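Local atomic coordinates of 65 kDa virulence protein (Salmonella typhimurium, PDB entry 2GWM), a protein that probably transfers ADP-ribose from NAD+ to an arginine of host actin, which blocks actin polymerization and destroys the cytoskeleton. Residues 66-78 against 130-142. Sequence-based numbering, arbitrary orientation.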
loop_
_atom_site.group_PDB
_atom_site.type_symbol
_atom_site.label_atom_id
_atom_site.label_comp_id
_atom_site.label_asym_id
_atom_site.label_seq_id
_atom_site.Cartn_x
_atom_site.Cartn_y
_atom_site.Cartn_z
ATOM N N GLU A 66 -10.151 -11.013 0.521
ATOM C CA GLU A 66 -11.258 -11.509 -0.291
ATOM C C GLU A 66 -12.250 -10.378 -0.557
ATOM O O GLU A 66 -12.759 -10.293 -1.683
ATOM C CB GLU A 66 -11.935 -12.674 0.398
ATOM C CG GLU A 66 -13.212 -13.115 -0.281
ATOM C CD GLU A 66 -13.052 -13.614 -1.668
ATOM O OE1 GLU A 66 -11.915 -14.053 -1.989
ATOM O OE2 GLU A 66 -14.073 -13.534 -2.431
ATOM N N GLY A 67 -12.545 -9.535 0.441
ATOM C CA GLY A 67 -13.388 -8.403 0.175
ATOM C C GLY A 67 -12.805 -7.558 -0.957
ATOM O O GLY A 67 -13.483 -7.140 -1.857
ATOM N N LEU A 68 -11.512 -7.320 -0.879
ATOM C CA LEU A 68 -10.859 -6.526 -1.897
ATOM C C LEU A 68 -10.992 -7.156 -3.257
ATOM O O LEU A 68 -11.342 -6.489 -4.240
ATOM C CB LEU A 68 -9.400 -6.385 -1.542
ATOM C CG LEU A 68 -8.529 -5.534 -2.460
ATOM C CD1 LEU A 68 -8.958 -4.133 -2.529
ATOM C CD2 LEU A 68 -7.096 -5.596 -2.011
ATOM N N SER A 69 -10.647 -8.447 -3.339
ATOM C CA SER A 69 -10.701 -9.168 -4.601
ATOM C C SER A 69 -12.101 -9.101 -5.243
ATOM O O SER A 69 -12.242 -9.122 -6.469
ATOM C CB SER A 69 -10.213 -10.580 -4.399
ATOM O OG SER A 69 -10.238 -11.379 -5.567
ATOM N N SER A 70 -13.154 -9.004 -4.433
ATOM C CA SER A 70 -14.514 -9.069 -4.938
ATOM C C SER A 70 -14.983 -7.762 -5.531
ATOM O O SER A 70 -16.034 -7.707 -6.171
ATOM C CB SER A 70 -15.449 -9.503 -3.817
ATOM O OG SER A 70 -15.655 -8.444 -2.901
ATOM N N LEU A 71 -14.170 -6.716 -5.385
ATOM C CA LEU A 71 -14.508 -5.442 -5.951
ATOM C C LEU A 71 -14.249 -5.437 -7.448
ATOM O O LEU A 71 -13.471 -6.239 -7.974
ATOM C CB LEU A 71 -13.687 -4.334 -5.284
ATOM C CG LEU A 71 -13.930 -4.078 -3.792
ATOM C CD1 LEU A 71 -13.085 -2.957 -3.227
ATOM C CD2 LEU A 71 -15.367 -3.789 -3.502
ATOM N N PRO A 72 -14.947 -4.563 -8.158
ATOM C CA PRO A 72 -14.846 -4.550 -9.609
ATOM C C PRO A 72 -13.473 -4.105 -10.102
ATOM O O PRO A 72 -12.839 -3.237 -9.498
ATOM C CB PRO A 72 -15.914 -3.541 -10.042
ATOM C CG PRO A 72 -16.666 -3.187 -8.840
ATOM C CD PRO A 72 -15.901 -3.570 -7.641
ATOM N N GLU A 73 -13.034 -4.736 -11.191
ATOM C CA GLU A 73 -11.803 -4.372 -11.889
ATOM C C GLU A 73 -12.047 -3.132 -12.718
ATOM O O GLU A 73 -13.170 -2.840 -13.127
ATOM C CB GLU A 73 -11.324 -5.534 -12.773
ATOM C CG GLU A 73 -10.836 -6.693 -11.973
ATOM C CD GLU A 73 -10.249 -7.800 -12.812
ATOM O OE1 GLU A 73 -9.060 -7.697 -13.189
ATOM O OE2 GLU A 73 -10.981 -8.781 -13.064
ATOM N N THR A 74 -10.979 -2.396 -12.945
ATOM C CA THR A 74 -11.016 -1.165 -13.723
ATOM C C THR A 74 -9.882 -1.250 -14.737
ATOM O O THR A 74 -9.144 -2.242 -14.795
ATOM C CB THR A 74 -10.860 0.079 -12.816
ATOM O OG1 THR A 74 -9.728 -0.110 -11.947
ATOM C CG2 THR A 74 -12.147 0.282 -11.967
ATOM N N ASP A 75 -9.804 -0.246 -15.580
ATOM C CA ASP A 75 -8.867 -0.251 -16.702
ATOM C C ASP A 75 -7.545 0.448 -16.452
ATOM O O ASP A 75 -6.801 0.702 -17.409
ATOM C CB ASP A 75 -9.550 0.388 -17.936
ATOM C CG ASP A 75 -10.576 -0.525 -18.581
ATOM O OD1 ASP A 75 -10.665 -1.730 -18.231
ATOM O OD2 ASP A 75 -11.294 -0.052 -19.500
ATOM N N HIS A 76 -7.245 0.822 -15.210
ATOM C CA HIS A 76 -6.004 1.557 -14.884
ATOM C C HIS A 76 -4.776 0.800 -15.283
ATOM O O HIS A 76 -4.707 -0.423 -15.137
ATOM C CB HIS A 76 -5.946 1.904 -13.412
ATOM C CG HIS A 76 -7.090 2.743 -12.975
ATOM N ND1 HIS A 76 -8.272 2.187 -12.549
ATOM C CD2 HIS A 76 -7.273 4.083 -12.960
ATOM C CE1 HIS A 76 -9.127 3.149 -12.258
ATOM N NE2 HIS A 76 -8.560 4.307 -12.522
ATOM N N ARG A 77 -3.823 1.547 -15.861
ATOM C CA ARG A 77 -2.554 0.952 -16.293
ATOM C C ARG A 77 -1.368 1.596 -15.622
ATOM O O ARG A 77 -0.237 1.184 -15.881
ATOM C CB ARG A 77 -2.397 1.001 -17.801
ATOM C CG ARG A 77 -3.387 0.104 -18.543
ATOM C CD ARG A 77 -3.245 -1.439 -18.314
ATOM N NE ARG A 77 -1.928 -1.939 -18.726
ATOM C CZ ARG A 77 -1.620 -2.414 -19.925
ATOM N NH1 ARG A 77 -2.523 -2.467 -20.883
ATOM N NH2 ARG A 77 -0.385 -2.837 -20.165
ATOM N N VAL A 78 -1.619 2.526 -14.696
ATOM C CA VAL A 78 -0.590 3.121 -13.874
ATOM C C VAL A 78 -1.240 3.696 -12.619
ATOM O O VAL A 78 -2.366 4.169 -12.631
ATOM C CB VAL A 78 0.176 4.209 -14.688
ATOM C CG1 VAL A 78 -0.763 5.371 -15.065
ATOM C CG2 VAL A 78 1.429 4.669 -13.978
ATOM N N LYS A 130 -2.688 -5.793 -17.473
ATOM C CA LYS A 130 -4.097 -6.202 -17.357
ATOM C C LYS A 130 -4.189 -7.411 -16.482
ATOM O O LYS A 130 -3.351 -8.268 -16.563
ATOM C CB LYS A 130 -4.663 -6.541 -18.713
ATOM C CG LYS A 130 -4.964 -5.389 -19.603
ATOM C CD LYS A 130 -5.438 -5.967 -20.941
ATOM C CE LYS A 130 -5.371 -5.026 -22.123
ATOM N NZ LYS A 130 -5.789 -5.713 -23.371
ATOM N N GLY A 131 -5.163 -7.442 -15.584
ATOM C CA GLY A 131 -5.420 -8.628 -14.747
ATOM C C GLY A 131 -4.756 -8.589 -13.390
ATOM O O GLY A 131 -4.759 -9.576 -12.635
ATOM N N HIS A 132 -4.144 -7.442 -13.084
ATOM C CA HIS A 132 -3.468 -7.253 -11.809
ATOM C C HIS A 132 -4.498 -7.305 -10.659
ATOM O O HIS A 132 -5.691 -7.189 -10.903
ATOM C CB HIS A 132 -2.744 -5.913 -11.807
ATOM C CG HIS A 132 -3.674 -4.745 -11.886
ATOM N ND1 HIS A 132 -4.315 -4.248 -10.777
ATOM C CD2 HIS A 132 -4.115 -4.010 -12.936
ATOM C CE1 HIS A 132 -5.091 -3.243 -11.135
ATOM N NE2 HIS A 132 -4.979 -3.065 -12.440
ATOM N N LYS A 133 -4.012 -7.447 -9.430
ATOM C CA LYS A 133 -4.880 -7.677 -8.254
ATOM C C LYS A 133 -5.327 -6.404 -7.543
ATOM O O LYS A 133 -6.025 -6.438 -6.543
ATOM C CB LYS A 133 -4.152 -8.578 -7.266
ATOM C CG LYS A 133 -4.015 -10.007 -7.767
ATOM C CD LYS A 133 -3.415 -10.873 -6.689
ATOM C CE LYS A 133 -3.367 -12.347 -7.113
ATOM N NZ LYS A 133 -4.698 -12.953 -7.154
ATOM N N GLY A 134 -4.931 -5.250 -8.059
ATOM C CA GLY A 134 -5.340 -4.022 -7.452
ATOM C C GLY A 134 -6.791 -3.696 -7.712
ATOM O O GLY A 134 -7.321 -3.977 -8.794
ATOM N N ARG A 135 -7.458 -3.093 -6.741
ATOM C CA ARG A 135 -8.852 -2.739 -6.900
ATOM C C ARG A 135 -9.132 -1.366 -6.341
ATOM O O ARG A 135 -8.604 -0.950 -5.290
ATOM C CB ARG A 135 -9.758 -3.748 -6.197
ATOM C CG ARG A 135 -9.645 -5.161 -6.669
ATOM C CD ARG A 135 -10.287 -5.313 -8.000
ATOM N NE ARG A 135 -10.295 -6.705 -8.426
ATOM C CZ ARG A 135 -9.270 -7.323 -9.031
ATOM N NH1 ARG A 135 -8.137 -6.695 -9.270
ATOM N NH2 ARG A 135 -9.380 -8.587 -9.403
ATOM N N ILE A 136 -9.911 -0.606 -7.079
ATOM C CA ILE A 136 -10.355 0.692 -6.617
ATOM C C ILE A 136 -11.376 0.495 -5.500
ATOM O O ILE A 136 -12.330 -0.264 -5.618
ATOM C CB ILE A 136 -11.018 1.489 -7.762
ATOM C CG1 ILE A 136 -9.963 1.876 -8.816
ATOM C CG2 ILE A 136 -11.774 2.700 -7.214
ATOM C CD1 ILE A 136 -9.011 2.895 -8.470
ATOM N N LEU A 137 -11.170 1.211 -4.409
ATOM C CA LEU A 137 -11.998 1.004 -3.221
ATOM C C LEU A 137 -13.347 1.664 -3.357
ATOM O O LEU A 137 -14.368 1.112 -2.906
ATOM C CB LEU A 137 -11.312 1.531 -1.991
ATOM C CG LEU A 137 -10.476 0.647 -1.086
ATOM C CD1 LEU A 137 -10.330 -0.833 -1.432
ATOM C CD2 LEU A 137 -9.445 1.226 -0.317
ATOM N N GLY A 138 -13.362 2.839 -3.968
ATOM C CA GLY A 138 -14.582 3.605 -4.073
ATOM C C GLY A 138 -15.172 3.846 -2.687
ATOM O O GLY A 138 -14.470 4.275 -1.773
ATOM N N ASP A 139 -16.452 3.535 -2.556
ATOM C CA ASP A 139 -17.169 3.837 -1.337
ATOM C C ASP A 139 -16.825 2.887 -0.187
ATOM O O ASP A 139 -17.270 3.085 0.934
ATOM C CB ASP A 139 -18.666 3.774 -1.558
ATOM C CG ASP A 139 -19.429 4.414 -0.414
ATOM O OD1 ASP A 139 -19.178 5.598 -0.119
ATOM O OD2 ASP A 139 -20.257 3.730 0.197
ATOM N N VAL A 140 -16.048 1.860 -0.459
ATOM C CA VAL A 140 -15.535 1.007 0.608
ATOM C C VAL A 140 -14.543 1.781 1.470
ATOM O O VAL A 140 -14.364 1.487 2.655
ATOM C CB VAL A 140 -14.908 -0.234 0.055
ATOM C CG1 VAL A 140 -14.249 -1.012 1.150
ATOM C CG2 VAL A 140 -15.991 -1.048 -0.587
ATOM N N ALA A 141 -13.864 2.769 0.888
ATOM C CA ALA A 141 -12.867 3.519 1.642
ATOM C C ALA A 141 -13.555 4.264 2.767
ATOM O O ALA A 141 -14.654 4.816 2.585
ATOM C CB ALA A 141 -12.165 4.523 0.733
ATOM N N HIS A 142 -12.885 4.392 3.898
ATOM C CA HIS A 142 -13.505 5.048 5.037
ATOM C C HIS A 142 -13.723 6.505 4.769
ATOM O O HIS A 142 -14.819 7.031 5.018
ATOM C CB HIS A 142 -12.650 4.889 6.283
ATOM C CG HIS A 142 -13.334 5.387 7.508
ATOM N ND1 HIS A 142 -14.443 4.750 8.034
ATOM C CD2 HIS A 142 -13.153 6.504 8.240
ATOM C CE1 HIS A 142 -14.860 5.426 9.089
ATOM N NE2 HIS A 142 -14.104 6.499 9.226
HETATM O O HOH W 1 -11.120 -10.632 -8.424
HETATM O O HOH W 2 -10.449 -1.695 -9.605
HETATM O O HOH W 3 -13.616 -1.320 -7.822
HETATM O O HOH W 4 -7.367 -5.874 -12.664
HETATM O O HOH W 5 -8.646 -3.479 -11.503
HETATM O O HOH W 6 -6.910 -1.258 -13.083
#
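Glu73 lies flat over one face of the Arg135 guanidinium. Its CG sits 3.4 Å from Arg135 CZ, over the centre of the group. The carboxylate and guanidinium planes are only 10° apart, so the two groups stack. The salt bridge from Glu73 OE1 to Arg135 NH2 is long, and no N-H points at the oxygen. Arg135 spends its N-H groups near its own plane instead. NH1 donates to His132 O, on a lone pair in the carbonyl plane, and to Gly134 O at 2.9 Å, above that carbonyl's plane. NE makes a weak bond to Leu71 O, bent to 124°. These bonds fix the rotation of the guanidinium. Arg135 CG passes 3.2 Å from Leu68 O, and the bend at chi2 (-74°) then turns CD toward Leu71 O.

Water fills much of the polar seam. Water 2 accepts from Ile136 N and donates to Pro72 O, while water 3 donates to both Pro72 O and Ile136 O. Water 1 links Arg135 NH2 with Ser69 O, and water 4 donates to Glu73 OE1 and His132 O.

Here the loop after helix 50-69 runs past strand 135-136, the edge strand of a small antiparallel sheet in this ADP-ribosyltransferase domain. The strand pairs with 149-151, next to the predicted catalytic Glu148, whose side chain Leu137 touches.

Apolar packing gathers around Leu137, whose CD1 meets Leu68 CD1 at 3.7 Å and Leu71 CD1 at 3.9 Å. Leu71 CD2 reaches Val140 CG2. Farther along, Ile136 CG1 packs 3.8 Å from His76 CE1. The His76 ring is held at its edge by a hydrogen bond between ND1 and Thr74 OG1.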